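Local structure of Ac-ASP-7 (Ancylostoma caninum, 3S6S) at residues D23-A34 and Y41-Y52; T115-L123 and R132-Y140. The protein is a secreted hookworm protein of the SCP/TAPS (pathogenesis-related) family whose function is unknown, though a role in host-parasite interaction is likely. All coordinates share one frame; numbering follows the deposited sequence.

How the contacts relate
Contact 1 lays the loop 41-52 along the helix segment 23-34; contact 2 is the beta hairpin of strands 116-123 and 133-140. Their centres lie about 19 Å apart, on opposite sides of the chain's centre, yet the two meet where the loop turns into strand 51-53, the neighbour of strand 116-123 in the same sheet. There Val51 N comes 2.8 Å from Thr115 O, a probable hydrogen bond, and Leu50 CB packs 3.5 Å from Phe117 CD1. A second probable hydrogen bond ties helix to hairpin, His26 NE2 standing 2.8 Å from Tyr140 OH. Asp23, Ile22 and Phe18 of helix 16-34 also meet the sheet face that carries Phe117, Cys119 and Trp136.

Contact 1: D23-A34 and Y41-Y52; sequences DTFHNGLRQRIA and YGPAREMYGLVY
The last three turns of helix 16-34 are flanked along one side by the irregular chain that leads into strand 51-53, and Asn27 clasps Leu50 by both ends of its amide. Leu50 N gives a nearly straight bond (168°) to a lone pair of Asn27 OD1 at 2.7 Å, while Asn27 ND2 donates to Leu50 O at 3.1 Å, so the amide cannot turn over without losing both. A water bridges Leu50 O to Asp23 OD2. One turn on, Arg30 NH1 reaches Tyr48 O at 2.5 Å, and Leu50 CD2 sits over the centre of one guanidinium face, 3.5 Å from CZ. Backbone carbonyls of Val109 and Tyr111 take Arg30 NE and NH2, so this buried cation is held by three carbonyls. Helix 16-34 belongs to a helical layer of the SCP/TAPS alpha-beta-alpha sandwich, and the loop joins it to the sheet. Toward the helix end the contact becomes mostly apolar. Ile33 CD1 lies over the face of the Tyr41 ring, 3.8 Å from its centroid, a CH-pi contact. Met47, its chain bent at chi2 (76°) and chi3, brings CE to 3.8 Å from Ile33 CG2 while its CB rests against Ala34 CB. At the last turn Arg45 N donates to Ala34 O at 3.0 Å.

Contact 2: T115-L123 and R132-Y140; sequences TRFGCSGRL and RRMDWVCVY
Phe117 and Tyr140 stand side by side on one face of an antiparallel hairpin, pointing the same way, their rings 26° from parallel but slid so far apart that they barely overlap. What touches is Phe117 CB, 3.7 Å from Tyr140 CD2. Next along this face the non-hydrogen-bonded pair Cys119 and Cys138 is joined by a disulfide, SG to SG 2.0 Å. Trp136 then swings across to the other strand: with CG beside its own backbone N (chi1 -68°), the indole lies over Gly121, whose CA is 3.9 Å from the six-membered ring centroid in a CH-pi contact. One pair further along the same face, Leu123 CD1 packs alongside Met134 CB. On the other face Arg122 and Asp135 run alongside each other in a salt bridge, NH2 to OD1 2.8 Å, with the carboxylate oxygen at the guanidinium edge and the two planes 79° apart. Paired backbone bonds link Gly118 with Val139 and Ser120 with Val137. Helix 16-34 covers the aromatic face, and helix 54-65 packs on the one bearing Ser120 and Val137. A covalent cross-link thus pins the register in the buried middle, while Asp135, also bridged to Arg124, probably offsets part of the charge of Arg122, Arg124 and Arg133 at the hairpin end beside the unmodelled residues 125-131.

Contact 1: D23-A34 and Y41-Y52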
loop_
_atom_site.group_PDB
_atom_site.type_symbol
_atom_site.label_atom_id
_atom_site.label_comp_id
_atom_site.label_asym_id
_atom_site.label_seq_id
_atom_site.Cartn_x
_atom_site.Cartn_y
_atom_site.Cartn_z
ATOM N N ASP A 23 -3.708 -1.120 5.757
ATOM C CA ASP A 23 -3.056 -2.311 5.250
ATOM C C ASP A 23 -4.057 -3.277 4.633
ATOM O O ASP A 23 -3.789 -3.871 3.587
ATOM C CB ASP A 23 -2.275 -2.993 6.364
ATOM C CG ASP A 23 -1.698 -4.309 5.930
ATOM O OD1 ASP A 23 -2.380 -5.348 6.097
ATOM O OD2 ASP A 23 -0.570 -4.297 5.402
ATOM N N THR A 24 -5.218 -3.418 5.263
ATOM C CA THR A 24 -6.239 -4.321 4.735
ATOM C C THR A 24 -6.850 -3.774 3.448
ATOM O O THR A 24 -7.079 -4.516 2.487
ATOM C CB THR A 24 -7.346 -4.621 5.770
ATOM O OG1 THR A 24 -6.787 -5.362 6.873
ATOM C CG2 THR A 24 -8.438 -5.447 5.134
ATOM N N PHE A 25 -7.082 -2.466 3.420
ATOM C CA PHE A 25 -7.546 -1.817 2.208
ATOM C C PHE A 25 -6.575 -2.056 1.058
ATOM O O PHE A 25 -6.973 -2.423 -0.042
ATOM C CB PHE A 25 -7.713 -0.317 2.436
ATOM C CG PHE A 25 -7.994 0.456 1.180
ATOM C CD1 PHE A 25 -6.950 0.901 0.376
ATOM C CD2 PHE A 25 -9.305 0.750 0.809
ATOM C CE1 PHE A 25 -7.202 1.619 -0.783
ATOM C CE2 PHE A 25 -9.577 1.453 -0.350
ATOM C CZ PHE A 25 -8.520 1.901 -1.148
ATOM N N HIS A 26 -5.290 -1.835 1.305
ATOM C CA HIS A 26 -4.286 -2.078 0.271
ATOM C C HIS A 26 -4.226 -3.532 -0.160
ATOM O O HIS A 26 -4.397 -3.840 -1.339
ATOM C CB HIS A 26 -2.896 -1.644 0.743
ATOM C CG HIS A 26 -2.649 -0.177 0.599
ATOM N ND1 HIS A 26 -3.147 0.753 1.486
ATOM C CD2 HIS A 26 -1.959 0.523 -0.333
ATOM C CE1 HIS A 26 -2.755 1.959 1.118
ATOM N NE2 HIS A 26 -2.042 1.848 0.011
ATOM N N ASN A 27 -3.967 -4.435 0.784
ATOM C CA ASN A 27 -3.690 -5.814 0.382
ATOM C C ASN A 27 -4.929 -6.601 -0.005
ATOM O O ASN A 27 -4.875 -7.483 -0.881
ATOM C CB ASN A 27 -2.811 -6.537 1.406
ATOM C CG ASN A 27 -1.357 -6.090 1.319
ATOM O OD1 ASN A 27 -0.745 -6.122 0.234
ATOM N ND2 ASN A 27 -0.812 -5.619 2.441
ATOM N N GLY A 28 -6.052 -6.252 0.618
ATOM C CA GLY A 28 -7.339 -6.767 0.185
ATOM C C GLY A 28 -7.605 -6.487 -1.286
ATOM O O GLY A 28 -8.018 -7.375 -2.035
ATOM N N LEU A 29 -7.358 -5.251 -1.717
ATOM C CA LEU A 29 -7.623 -4.908 -3.100
ATOM C C LEU A 29 -6.662 -5.694 -3.967
ATOM O O LEU A 29 -7.048 -6.311 -4.953
ATOM C CB LEU A 29 -7.431 -3.419 -3.333
ATOM C CG LEU A 29 -8.367 -2.727 -4.329
ATOM C CD1 LEU A 29 -7.678 -1.510 -4.886
ATOM C CD2 LEU A 29 -8.807 -3.653 -5.453
ATOM N N ARG A 30 -5.398 -5.677 -3.574
ATOM C CA ARG A 30 -4.366 -6.325 -4.358
ATOM C C ARG A 30 -4.640 -7.788 -4.567
ATOM O O ARG A 30 -4.396 -8.317 -5.651
ATOM C CB ARG A 30 -3.017 -6.181 -3.678
ATOM C CG ARG A 30 -2.445 -4.807 -3.818
ATOM C CD ARG A 30 -1.046 -4.792 -3.270
ATOM N NE ARG A 30 -0.382 -3.666 -3.871
ATOM C CZ ARG A 30 0.716 -3.735 -4.595
ATOM N NH1 ARG A 30 1.346 -4.886 -4.777
ATOM N NH2 ARG A 30 1.190 -2.619 -5.106
ATOM N N GLN A 31 -5.103 -8.442 -3.506
ATOM C CA GLN A 31 -5.436 -9.854 -3.566
ATOM C C GLN A 31 -6.548 -10.099 -4.596
ATOM O O GLN A 31 -6.455 -11.010 -5.410
ATOM C CB GLN A 31 -5.843 -10.379 -2.185
ATOM C CG GLN A 31 -6.270 -11.819 -2.229
ATOM C CD GLN A 31 -6.500 -12.414 -0.859
ATOM O OE1 GLN A 31 -5.810 -13.353 -0.462
ATOM N NE2 GLN A 31 -7.475 -11.883 -0.135
ATOM N N ARG A 32 -7.582 -9.262 -4.571
ATOM C CA ARG A 32 -8.683 -9.393 -5.522
ATOM C C ARG A 32 -8.234 -9.112 -6.950
ATOM O O ARG A 32 -8.678 -9.768 -7.894
ATOM C CB ARG A 32 -9.844 -8.482 -5.130
ATOM C CG ARG A 32 -10.552 -8.919 -3.858
ATOM C CD ARG A 32 -11.163 -7.724 -3.131
ATOM N NE ARG A 32 -11.826 -6.805 -4.053
ATOM C CZ ARG A 32 -12.065 -5.524 -3.784
ATOM N NH1 ARG A 32 -11.682 -5.001 -2.618
ATOM N NH2 ARG A 32 -12.671 -4.759 -4.688
ATOM N N ILE A 33 -7.340 -8.150 -7.117
ATOM C CA ILE A 33 -6.820 -7.873 -8.450
ATOM C C ILE A 33 -6.007 -9.049 -8.972
ATOM O O ILE A 33 -6.144 -9.435 -10.135
ATOM C CB ILE A 33 -5.987 -6.606 -8.486
ATOM C CG1 ILE A 33 -6.843 -5.424 -8.042
ATOM C CG2 ILE A 33 -5.428 -6.373 -9.890
ATOM C CD1 ILE A 33 -6.231 -4.094 -8.350
ATOM N N ALA A 34 -5.177 -9.629 -8.106
ATOM C CA ALA A 34 -4.350 -10.771 -8.488
ATOM C C ALA A 34 -5.215 -11.891 -9.054
ATOM O O ALA A 34 -4.850 -12.544 -10.027
ATOM C CB ALA A 34 -3.551 -11.277 -7.296
ATOM N N TYR A 41 -10.377 -3.655 -12.694
ATOM C CA TYR A 41 -8.916 -3.651 -12.638
ATOM C C TYR A 41 -8.218 -4.585 -13.630
ATOM O O TYR A 41 -6.987 -4.656 -13.672
ATOM C CB TYR A 41 -8.431 -3.875 -11.213
ATOM C CG TYR A 41 -8.616 -2.660 -10.340
ATOM C CD1 TYR A 41 -9.706 -2.555 -9.472
ATOM C CD2 TYR A 41 -7.710 -1.601 -10.398
ATOM C CE1 TYR A 41 -9.877 -1.436 -8.666
ATOM C CE2 TYR A 41 -7.867 -0.480 -9.596
ATOM C CZ TYR A 41 -8.943 -0.395 -8.729
ATOM O OH TYR A 41 -9.089 0.742 -7.939
ATOM N N GLY A 42 -8.994 -5.276 -14.453
ATOM C CA GLY A 42 -8.403 -6.123 -15.474
ATOM C C GLY A 42 -8.125 -7.540 -15.018
ATOM O O GLY A 42 -8.529 -7.941 -13.935
ATOM N N PRO A 43 -7.395 -8.295 -15.843
ATOM C CA PRO A 43 -7.152 -9.733 -15.715
ATOM C C PRO A 43 -6.195 -10.111 -14.571
ATOM O O PRO A 43 -5.402 -9.285 -14.105
ATOM C CB PRO A 43 -6.509 -10.080 -17.058
ATOM C CG PRO A 43 -5.748 -8.859 -17.408
ATOM C CD PRO A 43 -6.611 -7.707 -16.944
ATOM N N ALA A 44 -6.287 -11.367 -14.140
ATOM C CA ALA A 44 -5.434 -11.920 -13.094
ATOM C C ALA A 44 -3.978 -11.648 -13.406
ATOM O O ALA A 44 -3.601 -11.482 -14.569
ATOM C CB ALA A 44 -5.667 -13.429 -12.963
ATOM N N ARG A 45 -3.154 -11.595 -12.369
ATOM C CA ARG A 45 -1.733 -11.362 -12.584
ATOM C C ARG A 45 -0.908 -11.726 -11.363
ATOM O O ARG A 45 -1.440 -11.941 -10.270
ATOM C CB ARG A 45 -1.471 -9.894 -12.933
ATOM C CG ARG A 45 -1.914 -8.919 -11.853
ATOM C CD ARG A 45 -3.191 -8.205 -12.276
ATOM N NE ARG A 45 -2.901 -6.870 -12.783
ATOM C CZ ARG A 45 -3.674 -6.187 -13.621
ATOM N NH1 ARG A 45 -4.801 -6.703 -14.085
ATOM N NH2 ARG A 45 -3.301 -4.976 -14.001
ATOM N N GLU A 46 0.404 -11.781 -11.569
ATOM C CA GLU A 46 1.335 -11.877 -10.465
ATOM C C GLU A 46 1.182 -10.600 -9.664
ATOM O O GLU A 46 1.136 -9.502 -10.225
ATOM C CB GLU A 46 2.764 -12.022 -10.977
ATOM C CG GLU A 46 3.807 -12.067 -9.884
ATOM C CD GLU A 46 5.179 -12.398 -10.407
ATOM O OE1 GLU A 46 5.279 -12.937 -11.526
ATOM O OE2 GLU A 46 6.168 -12.120 -9.701
ATOM N N MET A 47 1.066 -10.744 -8.353
ATOM C CA MET A 47 0.932 -9.591 -7.484
ATOM C C MET A 47 1.761 -9.811 -6.221
ATOM O O MET A 47 1.821 -10.922 -5.693
ATOM C CB MET A 47 -0.542 -9.360 -7.151
ATOM C CG MET A 47 -0.821 -8.179 -6.217
ATOM S SD MET A 47 -0.719 -6.548 -6.987
ATOM C CE MET A 47 -2.126 -6.598 -8.112
ATOM N N TYR A 48 2.430 -8.759 -5.760
ATOM C CA TYR A 48 3.137 -8.822 -4.488
ATOM C C TYR A 48 2.280 -8.178 -3.439
ATOM O O TYR A 48 1.680 -7.150 -3.699
ATOM C CB TYR A 48 4.492 -8.117 -4.574
ATOM C CG TYR A 48 5.563 -9.053 -5.069
ATOM C CD1 TYR A 48 5.517 -9.547 -6.370
ATOM C CD2 TYR A 48 6.594 -9.484 -4.229
ATOM C CE1 TYR A 48 6.466 -10.420 -6.835
ATOM C CE2 TYR A 48 7.557 -10.366 -4.690
ATOM C CZ TYR A 48 7.482 -10.829 -6.003
ATOM O OH TYR A 48 8.411 -11.702 -6.496
ATOM N N GLY A 49 2.182 -8.799 -2.270
ATOM C CA GLY A 49 1.536 -8.147 -1.147
ATOM C C GLY A 49 2.463 -7.021 -0.711
ATOM O O GLY A 49 3.665 -7.081 -0.952
ATOM N N LEU A 50 1.931 -5.982 -0.090
ATOM C CA LEU A 50 2.813 -4.966 0.433
ATOM C C LEU A 50 3.169 -5.306 1.873
ATOM O O LEU A 50 2.301 -5.471 2.734
ATOM C CB LEU A 50 2.164 -3.588 0.365
ATOM C CG LEU A 50 1.712 -3.061 -0.994
ATOM C CD1 LEU A 50 0.995 -1.744 -0.799
ATOM C CD2 LEU A 50 2.898 -2.886 -1.933
ATOM N N VAL A 51 4.460 -5.412 2.139
ATOM C CA VAL A 51 4.909 -5.518 3.505
ATOM C C VAL A 51 4.757 -4.166 4.192
ATOM O O VAL A 51 5.241 -3.163 3.686
ATOM C CB VAL A 51 6.369 -5.965 3.559
ATOM C CG1 VAL A 51 6.926 -5.757 4.950
ATOM C CG2 VAL A 51 6.479 -7.414 3.107
ATOM N N TYR A 52 4.068 -4.144 5.332
ATOM C CA TYR A 52 3.992 -2.943 6.151
ATOM C C TYR A 52 5.318 -2.690 6.860
ATOM O O TYR A 52 5.801 -3.528 7.620
ATOM C CB TYR A 52 2.836 -2.974 7.169
ATOM C CG TYR A 52 2.561 -1.568 7.660
ATOM C CD1 TYR A 52 1.585 -0.786 7.055
ATOM C CD2 TYR A 52 3.341 -0.996 8.660
ATOM C CE1 TYR A 52 1.364 0.514 7.458
ATOM C CE2 TYR A 52 3.129 0.305 9.079
ATOM C CZ TYR A 52 2.141 1.058 8.473
ATOM O OH TYR A 52 1.928 2.357 8.877
HETATM O O HOH W 1 0.867 -6.538 5.032
#

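Contact 2: T115-L123 and R132-Y140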
loop_
_atom_site.group_PDB
_atom_site.type_symbol
_atom_site.label_atom_id
_atom_site.label_comp_id
_atom_site.label_asym_id
_atom_site.label_seq_id
_atom_site.Cartn_x
_atom_site.Cartn_y
_atom_site.Cartn_z
ATOM N N THR A 115 6.495 -3.574 -3.123
ATOM C CA THR A 115 6.598 -4.705 -2.201
ATOM C C THR A 115 6.522 -4.313 -0.735
ATOM O O THR A 115 6.410 -5.188 0.138
ATOM C CB THR A 115 7.915 -5.483 -2.379
ATOM O OG1 THR A 115 8.996 -4.740 -1.809
ATOM C CG2 THR A 115 8.184 -5.788 -3.839
ATOM N N ARG A 116 6.621 -3.012 -0.454
ATOM C CA ARG A 116 6.451 -2.529 0.904
ATOM C C ARG A 116 6.028 -1.071 0.951
ATOM O O ARG A 116 6.249 -0.316 -0.006
ATOM C CB ARG A 116 7.690 -2.792 1.778
ATOM C CG ARG A 116 8.997 -2.324 1.217
ATOM C CD ARG A 116 10.094 -2.430 2.275
ATOM N NE ARG A 116 10.803 -3.704 2.234
ATOM C CZ ARG A 116 11.327 -4.304 3.306
ATOM N NH1 ARG A 116 11.210 -3.748 4.511
ATOM N NH2 ARG A 116 11.955 -5.468 3.180
ATOM N N PHE A 117 5.389 -0.704 2.062
ATOM C CA PHE A 117 4.888 0.637 2.275
ATOM C C PHE A 117 4.692 0.882 3.764
ATOM O O PHE A 117 4.692 -0.050 4.556
ATOM C CB PHE A 117 3.556 0.850 1.538
ATOM C CG PHE A 117 2.344 0.269 2.249
ATOM C CD1 PHE A 117 2.353 -1.026 2.756
ATOM C CD2 PHE A 117 1.187 1.021 2.399
ATOM C CE1 PHE A 117 1.221 -1.558 3.384
ATOM C CE2 PHE A 117 0.061 0.500 3.034
ATOM C CZ PHE A 117 0.080 -0.791 3.528
ATOM N N GLY A 118 4.505 2.146 4.120
ATOM C CA GLY A 118 4.115 2.547 5.448
ATOM C C GLY A 118 3.353 3.863 5.366
ATOM O O GLY A 118 3.520 4.624 4.406
ATOM N N CYS A 119 2.504 4.135 6.361
ATOM C CA CYS A 119 1.700 5.353 6.338
ATOM C C CYS A 119 1.739 6.077 7.671
ATOM O O CYS A 119 2.012 5.488 8.712
ATOM C CB CYS A 119 0.250 5.039 5.969
ATOM S SG CYS A 119 0.083 3.897 4.584
ATOM N N SER A 120 1.455 7.364 7.630
ATOM C CA SER A 120 1.348 8.130 8.850
ATOM C C SER A 120 0.269 9.162 8.643
ATOM O O SER A 120 -0.046 9.520 7.509
ATOM C CB SER A 120 2.678 8.800 9.183
ATOM O OG SER A 120 2.562 9.554 10.374
ATOM N N GLY A 121 -0.319 9.633 9.734
ATOM C CA GLY A 121 -1.353 10.653 9.644
ATOM C C GLY A 121 -1.234 11.704 10.725
ATOM O O GLY A 121 -0.495 11.537 11.694
ATOM N N ARG A 122 -1.956 12.801 10.569
ATOM C CA ARG A 122 -2.043 13.757 11.659
ATOM C C ARG A 122 -3.441 14.351 11.761
ATOM O O ARG A 122 -4.137 14.495 10.757
ATOM C CB ARG A 122 -0.992 14.853 11.516
ATOM C CG ARG A 122 -1.099 15.663 10.249
ATOM C CD ARG A 122 -1.165 17.141 10.575
ATOM N NE ARG A 122 -0.243 17.928 9.769
ATOM C CZ ARG A 122 -0.497 18.327 8.530
ATOM N NH1 ARG A 122 0.398 19.048 7.864
ATOM N NH2 ARG A 122 -1.647 18.001 7.955
ATOM N N LEU A 123 -3.850 14.678 12.984
ATOM C CA LEU A 123 -5.141 15.314 13.216
ATOM C C LEU A 123 -4.942 16.802 13.446
ATOM O O LEU A 123 -3.923 17.224 13.996
ATOM C CB LEU A 123 -5.854 14.686 14.412
ATOM C CG LEU A 123 -6.073 13.168 14.395
ATOM C CD1 LEU A 123 -6.802 12.728 13.133
ATOM C CD2 LEU A 123 -4.756 12.411 14.542
ATOM N N ARG A 132 -12.512 19.214 12.874
ATOM C CA ARG A 132 -11.656 18.028 12.962
ATOM C C ARG A 132 -11.371 17.387 11.592
ATOM O O ARG A 132 -12.285 16.903 10.912
ATOM C CB ARG A 132 -12.253 17.008 13.923
ATOM N N ARG A 133 -10.097 17.392 11.201
ATOM C CA ARG A 133 -9.664 16.829 9.920
ATOM C C ARG A 133 -8.472 15.889 10.102
ATOM O O ARG A 133 -7.650 16.079 11.000
ATOM C CB ARG A 133 -9.295 17.951 8.944
ATOM C CG ARG A 133 -8.635 17.496 7.643
ATOM C CD ARG A 133 -8.064 18.702 6.885
ATOM N NE ARG A 133 -7.578 18.405 5.535
ATOM C CZ ARG A 133 -8.356 18.276 4.459
ATOM N NH1 ARG A 133 -7.819 18.020 3.266
ATOM N NH2 ARG A 133 -9.676 18.388 4.577
ATOM N N MET A 134 -8.387 14.873 9.250
ATOM C CA MET A 134 -7.225 13.999 9.231
ATOM C C MET A 134 -6.492 14.045 7.893
ATOM O O MET A 134 -7.112 14.153 6.837
ATOM C CB MET A 134 -7.619 12.565 9.549
ATOM C CG MET A 134 -8.680 11.981 8.641
ATOM S SD MET A 134 -8.955 10.271 9.143
ATOM C CE MET A 134 -8.831 10.420 10.929
ATOM N N ASP A 135 -5.168 13.953 7.959
ATOM C CA ASP A 135 -4.335 13.848 6.771
ATOM C C ASP A 135 -3.420 12.635 6.856
ATOM O O ASP A 135 -2.707 12.457 7.845
ATOM C CB ASP A 135 -3.495 15.102 6.614
ATOM C CG ASP A 135 -4.330 16.312 6.329
ATOM O OD1 ASP A 135 -4.240 17.282 7.103
ATOM O OD2 ASP A 135 -5.072 16.301 5.327
ATOM N N TRP A 136 -3.446 11.803 5.816
ATOM C CA TRP A 136 -2.577 10.628 5.740
ATOM C C TRP A 136 -1.645 10.702 4.527
ATOM O O TRP A 136 -2.050 11.140 3.448
ATOM C CB TRP A 136 -3.416 9.352 5.656
ATOM C CG TRP A 136 -4.178 9.062 6.910
ATOM C CD1 TRP A 136 -5.429 9.524 7.248
ATOM C CD2 TRP A 136 -3.740 8.259 8.011
ATOM N NE1 TRP A 136 -5.792 9.048 8.487
ATOM C CE2 TRP A 136 -4.772 8.276 8.980
ATOM C CE3 TRP A 136 -2.573 7.537 8.281
ATOM C CZ2 TRP A 136 -4.674 7.587 10.189
ATOM C CZ3 TRP A 136 -2.474 6.858 9.491
ATOM C CH2 TRP A 136 -3.518 6.891 10.428
ATOM N N VAL A 137 -0.390 10.300 4.698
ATOM C CA VAL A 137 0.367 9.895 3.526
ATOM C C VAL A 137 0.838 8.463 3.639
ATOM O O VAL A 137 1.131 7.965 4.727
ATOM C CB VAL A 137 1.526 10.892 3.068
ATOM C CG1 VAL A 137 1.415 12.258 3.731
ATOM C CG2 VAL A 137 2.905 10.283 3.224
ATOM N N CYS A 138 0.860 7.791 2.492
ATOM C CA CYS A 138 1.549 6.518 2.359
ATOM C C CYS A 138 2.742 6.659 1.421
ATOM O O CYS A 138 2.722 7.400 0.419
ATOM C CB CYS A 138 0.617 5.415 1.882
ATOM S SG CYS A 138 -0.678 5.042 3.072
ATOM N N VAL A 139 3.782 5.936 1.793
ATOM C CA VAL A 139 5.039 5.903 1.095
ATOM C C VAL A 139 5.296 4.453 0.692
ATOM O O VAL A 139 5.117 3.514 1.491
ATOM C CB VAL A 139 6.182 6.443 2.001
ATOM C CG1 VAL A 139 7.518 5.890 1.561
ATOM C CG2 VAL A 139 6.170 7.988 2.021
ATOM N N TYR A 140 5.691 4.286 -0.564
ATOM C CA TYR A 140 5.869 2.978 -1.161
ATOM C C TYR A 140 7.294 2.836 -1.650
ATOM O O TYR A 140 7.922 3.816 -2.032
ATOM C CB TYR A 140 4.901 2.805 -2.320
ATOM C CG TYR A 140 3.473 3.102 -1.936
ATOM C CD1 TYR A 140 3.059 4.407 -1.716
ATOM C CD2 TYR A 140 2.537 2.080 -1.795
ATOM C CE1 TYR A 140 1.766 4.691 -1.371
ATOM C CE2 TYR A 140 1.230 2.364 -1.447
ATOM C CZ TYR A 140 0.859 3.673 -1.240
ATOM O OH TYR A 140 -0.422 3.980 -0.890
#